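Local coordinates for CRISPR pre-crRNA endoribonuclease Cas5d (Mannheimia succiniciproducens, PDB 3KG4), which cleaves CRISPR precursor RNA during crRNA maturation, as a metal-independent endoribonuclease of the Cas5 family, subtype I-C, at residues 55-60 against 212-217; 59-64 against 115-120; 10-15 against 164-169. One frame throughout, in Å; residues are numbered along the deposited sequence.

Overall arrangement
All three contacts lie in one antiparallel sheet. Across it the strands run 164-167, 7-13, 114-124, 51-60, 214-216, 203-211, 186-195. Contact 3 joins the first two, contact 2 joins 114-124 with 51-60, and contact 1 joins 51-60 with 214-216. Contacts 1 and 2 share Y59 and V60, and their centres are about 7 Å apart. They also meet through the backbones of D56, K57 and E119. Contacts 2 and 3 have centres about 9 Å apart and are joined by Y116 N and I11 O, at 2.8 Å. Contacts 1 and 3 do not touch. Their nearest atoms are about 7 Å apart, and strand 114-124 comes between their strands.

Contact 1 (55-60 against 212-217); sequences IDKIYV and NGVIDV
Strands 55-60 and 214-216 run antiparallel, 160° between their directions, with I58 N bonded to I215 O and I215 N to I58 O, each at 2.9 Å. V60 N to G213 O and V217 N to D56 O extend the pairing at the two ends. On one face V214 lies beside Y59 and points the same way. Its CG1 is anti to the backbone N (chi1 -176°) and sits over the centre of the Y59 ring, 4.3 Å above the plane. Its CG2 meets Y59 CD1 at 3.3 Å. The phenol OH is bonded to E119. The pair extends a ferredoxin-like core: 51-60 is its second strand, and 214-216 pairs with the edge facing away from 114-124. On the other edge, against 114-124, D56 and K57 both face E119 in a classic beta bulge. K57 runs alongside D216, and its CE is 3.3 Å from D216 OD1. NZ is 4.6 Å from that OD1, beyond a salt bridge. The other face is apolar. I58 CD1 meets V217 CG2 at 4.0 Å, and V60 CG2 meets I215 CD1 at 4.1 Å. I55 packs on helix 35-45. At the D56 end a water donates to D56 O and V217 O.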
ATOM      1  N   ILE A  55       0.558   6.703  -4.780  1.00 25.33           N
ATOM      2  CA  ILE A  55      -0.233   6.476  -3.576  1.00 24.28           C
ATOM      3  C   ILE A  55      -0.611   7.843  -2.999  1.00 24.83           C
ATOM      4  O   ILE A  55       0.260   8.718  -2.817  1.00 25.87           O
ATOM      5  CB  ILE A  55       0.513   5.640  -2.527  1.00 24.00           C
ATOM      6  CG1 ILE A  55       1.047   4.334  -3.133  1.00 24.46           C
ATOM      7  CG2 ILE A  55      -0.402   5.237  -1.363  1.00 22.50           C
ATOM      8  CD1 ILE A  55      -0.003   3.501  -3.834  1.00 22.83           C
ATOM      9  N   ASP A  56      -1.891   8.010  -2.703  1.00 25.72           N
ATOM     10  CA  ASP A  56      -2.405   9.269  -2.131  1.00 26.37           C
ATOM     11  C   ASP A  56      -2.729   9.142  -0.646  1.00 25.22           C
ATOM     12  O   ASP A  56      -2.421  10.046   0.160  1.00 26.53           O
ATOM     13  CB  ASP A  56      -3.634   9.727  -2.905  1.00 27.00           C
ATOM     14  CG  ASP A  56      -3.331   9.988  -4.350  1.00 30.15           C
ATOM     15  OD1 ASP A  56      -2.409  10.775  -4.619  1.00 32.69           O
ATOM     16  OD2 ASP A  56      -4.000   9.372  -5.223  1.00 35.37           O
ATOM     17  N   LYS A  57      -3.410   8.088  -0.274  1.00 25.59           N
ATOM     18  CA  LYS A  57      -3.784   7.906   1.126  1.00 25.76           C
ATOM     19  C   LYS A  57      -3.638   6.441   1.511  1.00 24.66           C
ATOM     20  O   LYS A  57      -3.889   5.559   0.712  1.00 25.38           O
ATOM     21  CB  LYS A  57      -5.233   8.369   1.368  1.00 26.18           C
ATOM     22  CG  LYS A  57      -5.488   9.879   1.135  1.00 28.51           C
ATOM     23  CD  LYS A  57      -6.946  10.207   1.366  1.00 32.70           C
ATOM     24  CE  LYS A  57      -7.258  11.736   1.339  1.00 34.31           C
ATOM     25  NZ  LYS A  57      -8.761  11.812   1.498  1.00 36.28           N
ATOM     26  N   ILE A  58      -3.279   6.186   2.754  1.00 23.04           N
ATOM     27  CA  ILE A  58      -3.330   4.853   3.317  1.00 23.11           C
ATOM     28  C   ILE A  58      -4.213   4.919   4.551  1.00 23.02           C
ATOM     29  O   ILE A  58      -3.864   5.590   5.522  1.00 24.01           O
ATOM     30  CB  ILE A  58      -1.888   4.353   3.740  1.00 22.46           C
ATOM     31  CG1 ILE A  58      -0.975   4.255   2.503  1.00 23.73           C
ATOM     32  CG2 ILE A  58      -1.998   3.069   4.504  1.00 22.88           C
ATOM     33  CD1 ILE A  58       0.549   4.267   2.841  1.00 26.53           C
ATOM     34  N   TYR A  59      -5.337   4.217   4.513  1.00 23.60           N
ATOM     35  CA  TYR A  59      -6.214   4.066   5.661  1.00 24.79           C
ATOM     36  C   TYR A  59      -5.815   2.849   6.458  1.00 23.81           C
ATOM     37  O   TYR A  59      -5.769   1.745   5.917  1.00 24.23           O
ATOM     38  CB  TYR A  59      -7.652   3.872   5.216  1.00 24.50           C
ATOM     39  CG  TYR A  59      -8.239   4.993   4.422  1.00 27.97           C
ATOM     40  CD1 TYR A  59      -9.095   5.928   5.008  1.00 30.72           C
ATOM     41  CD2 TYR A  59      -7.937   5.137   3.073  1.00 28.96           C
ATOM     42  CE1 TYR A  59      -9.669   6.954   4.221  1.00 32.11           C
ATOM     43  CE2 TYR A  59      -8.466   6.152   2.314  1.00 30.85           C
ATOM     44  CZ  TYR A  59      -9.354   7.041   2.874  1.00 31.08           C
ATOM     45  OH  TYR A  59      -9.874   8.021   2.043  1.00 34.47           O
ATOM     46  N   VAL A  60      -5.570   3.037   7.746  1.00 23.06           N
ATOM     47  CA  VAL A  60      -5.145   1.972   8.634  1.00 23.95           C
ATOM     48  C   VAL A  60      -6.317   1.558   9.488  1.00 25.82           C
ATOM     49  O   VAL A  60      -6.784   2.346  10.318  1.00 26.01           O
ATOM     50  CB  VAL A  60      -4.015   2.413   9.582  1.00 22.79           C
ATOM     51  CG1 VAL A  60      -3.625   1.265  10.479  1.00 24.33           C
ATOM     52  CG2 VAL A  60      -2.843   2.882   8.794  1.00 23.96           C
ATOM     53  N   ASN A 212      -6.718  10.806  12.098  1.00 30.75           N
ATOM     54  CA  ASN A 212      -8.009  10.156  12.026  1.00 31.36           C
ATOM     55  C   ASN A 212      -7.995   8.915  11.135  1.00 30.06           C
ATOM     56  O   ASN A 212      -8.828   8.748  10.256  1.00 31.47           O
ATOM     57  CB  ASN A 212      -9.050  11.165  11.580  1.00 32.13           C
ATOM     58  CG  ASN A 212      -9.218  12.268  12.604  1.00 36.10           C
ATOM     59  OD1 ASN A 212      -9.334  11.988  13.790  1.00 40.23           O
ATOM     60  ND2 ASN A 212      -9.148  13.499  12.169  1.00 39.22           N
ATOM     61  N   GLY A 213      -7.057   8.044  11.433  1.00 28.46           N
ATOM     62  CA  GLY A 213      -6.930   6.754  10.798  1.00 28.47           C
ATOM     63  C   GLY A 213      -6.346   6.772   9.407  1.00 26.54           C
ATOM     64  O   GLY A 213      -6.296   5.716   8.765  1.00 26.43           O
ATOM     65  N   VAL A 214      -5.933   7.937   8.916  1.00 26.71           N
ATOM     66  CA  VAL A 214      -5.461   8.082   7.545  1.00 26.57           C
ATOM     67  C   VAL A 214      -4.080   8.742   7.461  1.00 26.64           C
ATOM     68  O   VAL A 214      -3.792   9.731   8.160  1.00 25.60           O
ATOM     69  CB  VAL A 214      -6.433   8.934   6.652  1.00 28.54           C
ATOM     70  CG1 VAL A 214      -5.963   8.980   5.174  1.00 28.95           C
ATOM     71  CG2 VAL A 214      -7.842   8.428   6.730  1.00 30.17           C
ATOM     72  N   ILE A 215      -3.245   8.186   6.587  1.00 25.32           N
ATOM     73  CA  ILE A 215      -1.948   8.722   6.271  1.00 25.60           C
ATOM     74  C   ILE A 215      -2.005   9.328   4.897  1.00 26.97           C
ATOM     75  O   ILE A 215      -2.245   8.620   3.888  1.00 25.42           O
ATOM     76  CB  ILE A 215      -0.853   7.649   6.280  1.00 25.59           C
ATOM     77  CG1 ILE A 215      -0.854   6.921   7.596  1.00 24.78           C
ATOM     78  CG2 ILE A 215       0.557   8.288   5.979  1.00 23.66           C
ATOM     79  CD1 ILE A 215      -0.055   5.599   7.617  1.00 25.30           C
ATOM     80  N   ASP A 216      -1.796  10.649   4.837  1.00 27.37           N
ATOM     81  CA  ASP A 216      -1.681  11.299   3.556  1.00 29.55           C
ATOM     82  C   ASP A 216      -0.232  11.198   3.073  1.00 28.88           C
ATOM     83  O   ASP A 216       0.729  11.443   3.820  1.00 28.50           O
ATOM     84  CB  ASP A 216      -2.290  12.733   3.563  1.00 31.88           C
ATOM     85  CG  ASP A 216      -3.892  12.714   3.413  1.00 36.91           C
ATOM     86  OD1 ASP A 216      -4.464  13.184   2.400  1.00 43.29           O
ATOM     87  OD2 ASP A 216      -4.595  12.181   4.305  1.00 44.23           O
ATOM     88  N   VAL A 217      -0.069  10.739   1.832  1.00 27.72           N
ATOM     89  CA  VAL A 217       1.241  10.493   1.280  1.00 26.80           C
ATOM     90  C   VAL A 217       1.597  11.634   0.337  1.00 28.04           C
ATOM     91  O   VAL A 217       0.880  11.879  -0.662  1.00 26.11           O
ATOM     92  CB  VAL A 217       1.272   9.134   0.508  1.00 27.19           C
ATOM     93  CG1 VAL A 217       2.660   8.913  -0.110  1.00 24.04           C
ATOM     94  CG2 VAL A 217       0.896   8.012   1.442  1.00 26.15           C
TER
HETATM   95  O   HOH W   1       1.100  11.107  -3.130  1.00 34.03           O
HETATM   96  O   HOH W   2      -1.987  12.923  -0.237  1.00 42.83           O

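Contact 2 (59-64 against 115-120); sequences YVLKPI and AYVIEA
Y59 and V117 form an antiparallel hydrogen-bonded pair: Y59 N reaches V117 O at 2.8 Å, and V117 N returns to Y59 O at 3.0 Å. L61 N adds a bond to A115 O. The tight part of the contact is the Y59 side chain. V117 O and E119 OE1 both lie at the edge of its ring, near the ring plane. V117 CB lies to one side of the ring plane, 3.6 Å from Y59 CD2. E119 has CG anti to its backbone N (chi1 -172°) and an extended chain beyond it, which carries the carboxylate to the end of the phenol. Y59 OH donates to E119 OE1 at 2.8 Å. It comes from above the carboxylate plane, and ring and carboxylate are turned 47° apart. On the opposite face of the sheet V60 and Y116 lie side by side. L61 folds its CB onto A115 O at 3.2 Å, and its CD1 touches A115 CB at 4.0 Å. The pairing is looser past L61. There a water accepts from both K62 N and A115 N, and so joins the two backbones indirectly. The partly exposed K62 brushes A115 CB with its CD at 4.1 Å before its chain bends. E119 OE1 also forms a salt bridge with R8 on strand 7-13. One buried oxygen therefore takes a phenol and a guanidinium group. This chemistry probably fixes the Y59 ring in place and links three neighbouring strands through their side chains.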
ATOM      1  N   TYR A  59      -5.337   4.217   4.513  1.00 23.60           N
ATOM      2  CA  TYR A  59      -6.214   4.066   5.661  1.00 24.79           C
ATOM      3  C   TYR A  59      -5.815   2.849   6.458  1.00 23.81           C
ATOM      4  O   TYR A  59      -5.769   1.745   5.917  1.00 24.23           O
ATOM      5  CB  TYR A  59      -7.652   3.872   5.216  1.00 24.50           C
ATOM      6  CG  TYR A  59      -8.239   4.993   4.422  1.00 27.97           C
ATOM      7  CD1 TYR A  59      -9.095   5.928   5.008  1.00 30.72           C
ATOM      8  CD2 TYR A  59      -7.937   5.137   3.073  1.00 28.96           C
ATOM      9  CE1 TYR A  59      -9.669   6.954   4.221  1.00 32.11           C
ATOM     10  CE2 TYR A  59      -8.466   6.152   2.314  1.00 30.85           C
ATOM     11  CZ  TYR A  59      -9.354   7.041   2.874  1.00 31.08           C
ATOM     12  OH  TYR A  59      -9.874   8.021   2.043  1.00 34.47           O
ATOM     13  N   VAL A  60      -5.570   3.037   7.746  1.00 23.06           N
ATOM     14  CA  VAL A  60      -5.145   1.972   8.634  1.00 23.95           C
ATOM     15  C   VAL A  60      -6.317   1.558   9.488  1.00 25.82           C
ATOM     16  O   VAL A  60      -6.784   2.346  10.318  1.00 26.01           O
ATOM     17  CB  VAL A  60      -4.015   2.413   9.582  1.00 22.79           C
ATOM     18  CG1 VAL A  60      -3.625   1.265  10.479  1.00 24.33           C
ATOM     19  CG2 VAL A  60      -2.843   2.882   8.794  1.00 23.96           C
ATOM     20  N   LEU A  61      -6.747   0.305   9.321  1.00 26.17           N
ATOM     21  CA  LEU A  61      -8.047  -0.171   9.830  1.00 28.18           C
ATOM     22  C   LEU A  61      -7.968  -0.942  11.137  1.00 29.19           C
ATOM     23  O   LEU A  61      -8.944  -0.999  11.883  1.00 29.92           O
ATOM     24  CB  LEU A  61      -8.723  -1.059   8.772  1.00 27.82           C
ATOM     25  CG  LEU A  61      -8.932  -0.403   7.415  1.00 28.78           C
ATOM     26  CD1 LEU A  61      -9.630  -1.368   6.460  1.00 30.10           C
ATOM     27  CD2 LEU A  61      -9.736   0.881   7.605  1.00 31.46           C
ATOM     28  N   LYS A  62      -6.822  -1.551  11.425  1.00 28.76           N
ATOM     29  CA  LYS A  62      -6.729  -2.438  12.544  1.00 29.78           C
ATOM     30  C   LYS A  62      -5.589  -2.033  13.486  1.00 29.67           C
ATOM     31  O   LYS A  62      -4.619  -1.441  13.052  1.00 28.73           O
ATOM     32  CB  LYS A  62      -6.554  -3.868  12.052  1.00 29.96           C
ATOM     33  CG  LYS A  62      -7.843  -4.483  11.511  1.00 34.26           C
ATOM     34  CD  LYS A  62      -7.630  -5.931  11.157  1.00 39.10           C
ATOM     35  CE  LYS A  62      -8.863  -6.781  11.401  1.00 41.15           C
ATOM     36  NZ  LYS A  62      -8.708  -8.151  10.800  1.00 42.18           N
ATOM     37  N   PRO A  63      -5.746  -2.310  14.786  1.00 30.70           N
ATOM     38  CA  PRO A  63      -4.730  -1.927  15.752  1.00 31.53           C
ATOM     39  C   PRO A  63      -3.360  -2.494  15.380  1.00 30.29           C
ATOM     40  O   PRO A  63      -3.265  -3.589  14.863  1.00 30.15           O
ATOM     41  CB  PRO A  63      -5.235  -2.537  17.075  1.00 31.50           C
ATOM     42  CG  PRO A  63      -6.657  -2.892  16.819  1.00 33.26           C
ATOM     43  CD  PRO A  63      -6.763  -3.190  15.381  1.00 31.32           C
ATOM     44  N   ILE A  64      -2.344  -1.657  15.563  1.00 30.68           N
ATOM     45  CA  ILE A  64      -0.954  -1.969  15.280  1.00 29.82           C
ATOM     46  C   ILE A  64      -0.436  -2.968  16.322  1.00 30.33           C
ATOM     47  O   ILE A  64      -0.332  -2.633  17.513  1.00 30.18           O
ATOM     48  CB  ILE A  64      -0.121  -0.653  15.229  1.00 29.99           C
ATOM     49  CG1 ILE A  64      -0.711   0.282  14.161  1.00 30.77           C
ATOM     50  CG2 ILE A  64       1.372  -0.946  14.903  1.00 26.17           C
ATOM     51  CD1 ILE A  64      -0.122   1.675  14.088  1.00 30.88           C
ATOM     52  N   ALA A 115      -5.154  -4.673   8.083  1.00 26.03           N
ATOM     53  CA  ALA A 115      -6.011  -4.315   6.966  1.00 25.86           C
ATOM     54  C   ALA A 115      -5.896  -2.843   6.670  1.00 24.82           C
ATOM     55  O   ALA A 115      -5.891  -1.993   7.584  1.00 24.80           O
ATOM     56  CB  ALA A 115      -7.456  -4.683   7.278  1.00 24.73           C
ATOM     57  N   TYR A 116      -5.847  -2.536   5.384  1.00 23.80           N
ATOM     58  CA  TYR A 116      -5.729  -1.172   4.933  1.00 23.09           C
ATOM     59  C   TYR A 116      -6.683  -0.881   3.782  1.00 24.01           C
ATOM     60  O   TYR A 116      -7.137  -1.802   3.107  1.00 24.21           O
ATOM     61  CB  TYR A 116      -4.315  -0.858   4.456  1.00 21.84           C
ATOM     62  CG  TYR A 116      -3.215  -1.337   5.402  1.00 22.53           C
ATOM     63  CD1 TYR A 116      -2.822  -0.565   6.498  1.00 21.84           C
ATOM     64  CD2 TYR A 116      -2.582  -2.554   5.208  1.00 22.72           C
ATOM     65  CE1 TYR A 116      -1.863  -1.011   7.352  1.00 18.65           C
ATOM     66  CE2 TYR A 116      -1.591  -2.997   6.096  1.00 22.34           C
ATOM     67  CZ  TYR A 116      -1.228  -2.208   7.141  1.00 20.60           C
ATOM     68  OH  TYR A 116      -0.269  -2.630   8.044  1.00 22.06           O
ATOM     69  N   VAL A 117      -6.898   0.400   3.536  1.00 24.69           N
ATOM     70  CA  VAL A 117      -7.335   0.864   2.219  1.00 25.82           C
ATOM     71  C   VAL A 117      -6.225   1.689   1.624  1.00 25.04           C
ATOM     72  O   VAL A 117      -5.654   2.597   2.286  1.00 25.94           O
ATOM     73  CB  VAL A 117      -8.643   1.713   2.262  1.00 26.41           C
ATOM     74  CG1 VAL A 117      -9.058   2.118   0.848  1.00 26.51           C
ATOM     75  CG2 VAL A 117      -9.719   0.887   2.899  1.00 28.34           C
ATOM     76  N   ILE A 118      -5.919   1.377   0.369  1.00 24.88           N
ATOM     77  CA  ILE A 118      -4.967   2.125  -0.440  1.00 24.93           C
ATOM     78  C   ILE A 118      -5.731   2.961  -1.436  1.00 25.28           C
ATOM     79  O   ILE A 118      -6.540   2.421  -2.230  1.00 25.16           O
ATOM     80  CB  ILE A 118      -4.080   1.173  -1.236  1.00 24.34           C
ATOM     81  CG1 ILE A 118      -3.375   0.194  -0.296  1.00 26.39           C
ATOM     82  CG2 ILE A 118      -3.130   1.965  -2.136  1.00 23.41           C
ATOM     83  CD1 ILE A 118      -2.671   0.862   0.894  1.00 29.69           C
ATOM     84  N   GLU A 119      -5.502   4.268  -1.381  1.00 25.89           N
ATOM     85  CA  GLU A 119      -6.120   5.190  -2.298  1.00 26.95           C
ATOM     86  C   GLU A 119      -5.024   5.746  -3.185  1.00 26.07           C
ATOM     87  O   GLU A 119      -4.035   6.244  -2.671  1.00 27.45           O
ATOM     88  CB  GLU A 119      -6.812   6.307  -1.525  1.00 27.32           C
ATOM     89  CG  GLU A 119      -7.639   7.202  -2.375  1.00 29.48           C
ATOM     90  CD  GLU A 119      -8.517   8.142  -1.492  1.00 31.61           C
ATOM     91  OE1 GLU A 119      -9.350   7.650  -0.712  1.00 31.90           O
ATOM     92  OE2 GLU A 119      -8.355   9.369  -1.614  1.00 36.12           O
ATOM     93  N   ALA A 120      -5.216   5.671  -4.498  1.00 24.72           N
ATOM     94  CA  ALA A 120      -4.176   5.925  -5.479  1.00 25.27           C
ATOM     95  C   ALA A 120      -4.755   6.448  -6.784  1.00 25.97           C
ATOM     96  O   ALA A 120      -5.969   6.274  -7.061  1.00 26.83           O
ATOM     97  CB  ALA A 120      -3.361   4.579  -5.773  1.00 25.91           C
TER
HETATM   98  O   HOH W   3      -4.087  -2.531   9.881  1.00 24.84           O

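Contact 3 (10-15 against 164-169); sequences HIWGDY and HFALID
Edge strand 164-167 of the sheet pairs antiparallel with strand 7-13, and W12 and H164 carry the most side-chain contact. Four backbone bonds join the strands. H10 N to A166 O (2.8 Å) and A166 N to H10 O make one hydrogen-bonded pair. W12 N to H164 O (2.9 Å) and H164 N to W12 O make the other. I11 and F165 face each other between them. W12 CG takes the crowded position between the backbone N and the carbonyl carbon (chi1 62°). The indole is thereby laid across the neighbouring strand. H164 CB sits over one face of it, 3.7 Å from the centroid of the five-membered ring, in a CH-pi contact. The H164 imidazole meets the indole obliquely, with planes at 49°. At the far end of the indole, A166 CB lies at the edge, in the ring plane, 3.9 Å from W12 CZ3. H10 is on the same face of the sheet, and W12 CE3 lies over the centre of its imidazole, 3.6 Å above the plane. H10 CB also touches I168 CG1 at 3.9 Å. The other face is marked by I11 and F165, where I11 CG2 meets F165 CB at 3.9 Å. I11 continues onto Y116 and I118 of strand 114-124, while L167, two residues after F165, packs on helix 135-146. With 7-13 as first strand and 164-167 as fourth, the core order is 4-1-3-2, with helices 35-45 and 135-146 in the connections. That is the beta-alpha-beta-beta-alpha-beta arrangement of the ferredoxin-like fold found in RAMP proteins such as Cas5.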
ATOM      1  N   HIS A  10      -9.089  -2.359  -0.878  1.00 26.30           N
ATOM      2  CA  HIS A  10      -9.092  -2.929   0.451  1.00 26.24           C
ATOM      3  C   HIS A  10      -8.129  -4.108   0.465  1.00 26.42           C
ATOM      4  O   HIS A  10      -8.188  -4.992  -0.417  1.00 25.81           O
ATOM      5  CB  HIS A  10     -10.522  -3.380   0.797  1.00 26.34           C
ATOM      6  CG  HIS A  10     -10.685  -3.905   2.195  1.00 27.60           C
ATOM      7  ND1 HIS A  10     -11.655  -4.816   2.534  1.00 28.29           N
ATOM      8  CD2 HIS A  10      -9.973  -3.676   3.328  1.00 29.21           C
ATOM      9  CE1 HIS A  10     -11.571  -5.093   3.826  1.00 32.40           C
ATOM     10  NE2 HIS A  10     -10.565  -4.400   4.336  1.00 30.98           N
ATOM     11  N   ILE A  11      -7.168  -4.092   1.384  1.00 26.68           N
ATOM     12  CA  ILE A  11      -6.211  -5.203   1.524  1.00 27.78           C
ATOM     13  C   ILE A  11      -6.143  -5.662   2.964  1.00 28.99           C
ATOM     14  O   ILE A  11      -6.301  -4.863   3.881  1.00 29.01           O
ATOM     15  CB  ILE A  11      -4.790  -4.827   0.976  1.00 27.88           C
ATOM     16  CG1 ILE A  11      -4.157  -3.677   1.796  1.00 27.99           C
ATOM     17  CG2 ILE A  11      -4.887  -4.497  -0.506  1.00 27.04           C
ATOM     18  CD1 ILE A  11      -2.691  -3.300   1.384  1.00 24.88           C
ATOM     19  N   TRP A  12      -5.935  -6.961   3.168  1.00 29.07           N
ATOM     20  CA  TRP A  12      -5.767  -7.480   4.497  1.00 29.89           C
ATOM     21  C   TRP A  12      -4.924  -8.757   4.505  1.00 29.92           C
ATOM     22  O   TRP A  12      -4.661  -9.366   3.458  1.00 30.39           O
ATOM     23  CB  TRP A  12      -7.125  -7.735   5.131  1.00 29.83           C
ATOM     24  CG  TRP A  12      -7.917  -8.757   4.395  1.00 31.85           C
ATOM     25  CD1 TRP A  12      -7.985 -10.085   4.688  1.00 35.57           C
ATOM     26  CD2 TRP A  12      -8.752  -8.560   3.229  1.00 32.71           C
ATOM     27  NE1 TRP A  12      -8.812 -10.737   3.777  1.00 34.89           N
ATOM     28  CE2 TRP A  12      -9.295  -9.827   2.880  1.00 34.54           C
ATOM     29  CE3 TRP A  12      -9.079  -7.454   2.442  1.00 33.20           C
ATOM     30  CZ2 TRP A  12     -10.165 -10.010   1.788  1.00 35.67           C
ATOM     31  CZ3 TRP A  12      -9.961  -7.636   1.351  1.00 35.36           C
ATOM     32  CH2 TRP A  12     -10.492  -8.910   1.044  1.00 36.32           C
ATOM     33  N   GLY A  13      -4.524  -9.157   5.697  1.00 30.51           N
ATOM     34  CA  GLY A  13      -3.658 -10.331   5.865  1.00 31.39           C
ATOM     35  C   GLY A  13      -3.460 -10.636   7.321  1.00 31.11           C
ATOM     36  O   GLY A  13      -3.549  -9.756   8.157  1.00 31.99           O
ATOM     37  N   ASP A  14      -3.189 -11.898   7.641  1.00 31.83           N
ATOM     38  CA  ASP A  14      -2.958 -12.280   9.027  1.00 31.96           C
ATOM     39  C   ASP A  14      -1.611 -11.757   9.508  1.00 30.34           C
ATOM     40  O   ASP A  14      -1.449 -11.520  10.686  1.00 29.92           O
ATOM     41  CB  ASP A  14      -2.984 -13.805   9.186  1.00 33.32           C
ATOM     42  CG  ASP A  14      -4.400 -14.406   9.034  1.00 36.43           C
ATOM     43  OD1 ASP A  14      -5.391 -13.646   8.968  1.00 38.37           O
ATOM     44  OD2 ASP A  14      -4.485 -15.655   8.970  1.00 39.82           O
ATOM     45  N   TYR A  15      -0.655 -11.646   8.593  1.00 29.78           N
ATOM     46  CA  TYR A  15       0.703 -11.124   8.845  1.00 29.30           C
ATOM     47  C   TYR A  15       1.218 -10.165   7.767  1.00 28.15           C
ATOM     48  O   TYR A  15       0.817 -10.238   6.578  1.00 27.56           O
ATOM     49  CB  TYR A  15       1.692 -12.279   8.955  1.00 30.60           C
ATOM     50  CG  TYR A  15       1.384 -13.241  10.051  1.00 34.24           C
ATOM     51  CD1 TYR A  15       1.653 -12.916  11.384  1.00 38.79           C
ATOM     52  CD2 TYR A  15       0.785 -14.478   9.774  1.00 38.25           C
ATOM     53  CE1 TYR A  15       1.371 -13.806  12.402  1.00 42.70           C
ATOM     54  CE2 TYR A  15       0.496 -15.370  10.788  1.00 40.32           C
ATOM     55  CZ  TYR A  15       0.797 -15.035  12.092  1.00 43.91           C
ATOM     56  OH  TYR A  15       0.517 -15.918  13.097  1.00 47.29           O
ATOM     57  N   HIS A 164      -4.463 -10.376   0.613  1.00 33.55           N
ATOM     58  CA  HIS A 164      -5.802 -10.516   0.076  1.00 34.00           C
ATOM     59  C   HIS A 164      -6.363  -9.140  -0.194  1.00 33.54           C
ATOM     60  O   HIS A 164      -6.011  -8.176   0.502  1.00 32.78           O
ATOM     61  CB  HIS A 164      -6.665 -11.228   1.064  1.00 34.15           C
ATOM     62  CG  HIS A 164      -6.139 -12.575   1.427  1.00 39.44           C
ATOM     63  ND1 HIS A 164      -5.962 -12.980   2.734  1.00 44.86           N
ATOM     64  CD2 HIS A 164      -5.693 -13.591   0.650  1.00 44.48           C
ATOM     65  CE1 HIS A 164      -5.458 -14.205   2.742  1.00 47.31           C
ATOM     66  NE2 HIS A 164      -5.282 -14.596   1.491  1.00 47.21           N
ATOM     67  N   PHE A 165      -7.248  -9.045  -1.185  1.00 32.40           N
ATOM     68  CA  PHE A 165      -7.705  -7.752  -1.645  1.00 31.59           C
ATOM     69  C   PHE A 165      -9.099  -7.762  -2.239  1.00 32.54           C
ATOM     70  O   PHE A 165      -9.579  -8.805  -2.720  1.00 31.90           O
ATOM     71  CB  PHE A 165      -6.716  -7.161  -2.647  1.00 31.24           C
ATOM     72  CG  PHE A 165      -6.555  -7.960  -3.929  1.00 34.14           C
ATOM     73  CD1 PHE A 165      -7.504  -7.886  -4.950  1.00 35.52           C
ATOM     74  CD2 PHE A 165      -5.441  -8.775  -4.124  1.00 37.16           C
ATOM     75  CE1 PHE A 165      -7.336  -8.615  -6.136  1.00 36.05           C
ATOM     76  CE2 PHE A 165      -5.275  -9.518  -5.297  1.00 39.56           C
ATOM     77  CZ  PHE A 165      -6.220  -9.425  -6.309  1.00 38.74           C
ATOM     78  N   ALA A 166      -9.719  -6.578  -2.231  1.00 31.41           N
ATOM     79  CA  ALA A 166     -11.064  -6.380  -2.783  1.00 32.15           C
ATOM     80  C   ALA A 166     -11.146  -4.916  -3.230  1.00 32.66           C
ATOM     81  O   ALA A 166     -10.705  -3.998  -2.493  1.00 31.99           O
ATOM     82  CB  ALA A 166     -12.112  -6.710  -1.735  1.00 31.58           C
ATOM     83  N   LEU A 167     -11.603  -4.690  -4.457  1.00 32.83           N
ATOM     84  CA  LEU A 167     -11.789  -3.331  -4.923  1.00 33.57           C
ATOM     85  C   LEU A 167     -12.842  -2.663  -4.048  1.00 33.97           C
ATOM     86  O   LEU A 167     -13.783  -3.306  -3.577  1.00 33.42           O
ATOM     87  CB  LEU A 167     -12.192  -3.287  -6.394  1.00 34.16           C
ATOM     88  CG  LEU A 167     -12.213  -1.903  -7.046  1.00 33.49           C
ATOM     89  CD1 LEU A 167     -10.799  -1.396  -7.388  1.00 32.29           C
ATOM     90  CD2 LEU A 167     -13.073  -1.913  -8.311  1.00 33.78           C
ATOM     91  N   ILE A 168     -12.651  -1.383  -3.778  1.00 33.53           N
ATOM     92  CA  ILE A 168     -13.704  -0.589  -3.168  1.00 35.35           C
ATOM     93  C   ILE A 168     -14.133   0.296  -4.335  1.00 35.03           C
ATOM     94  O   ILE A 168     -13.491   1.289  -4.624  1.00 34.59           O
ATOM     95  CB  ILE A 168     -13.203   0.249  -1.979  1.00 35.33           C
ATOM     96  CG1 ILE A 168     -12.705  -0.646  -0.841  1.00 37.23           C
ATOM     97  CG2 ILE A 168     -14.296   1.259  -1.491  1.00 35.11           C
ATOM     98  CD1 ILE A 168     -13.666  -0.783   0.308  1.00 41.41           C
ATOM     99  N   ASP A 169     -15.175  -0.128  -5.048  1.00 35.88           N
ATOM    100  CA  ASP A 169     -15.646   0.611  -6.239  1.00 37.12           C
ATOM    101  C   ASP A 169     -16.408   1.825  -5.736  1.00 37.58           C
ATOM    102  O   ASP A 169     -16.590   1.990  -4.527  1.00 35.75           O
ATOM    103  CB  ASP A 169     -16.549  -0.285  -7.102  1.00 37.59           C
ATOM    104  CG  ASP A 169     -16.482   0.023  -8.563  1.00 39.32           C
ATOM    105  OD1 ASP A 169     -16.045   1.122  -8.985  1.00 38.74           O
ATOM    106  OD2 ASP A 169     -16.896  -0.882  -9.311  1.00 43.84           O
TER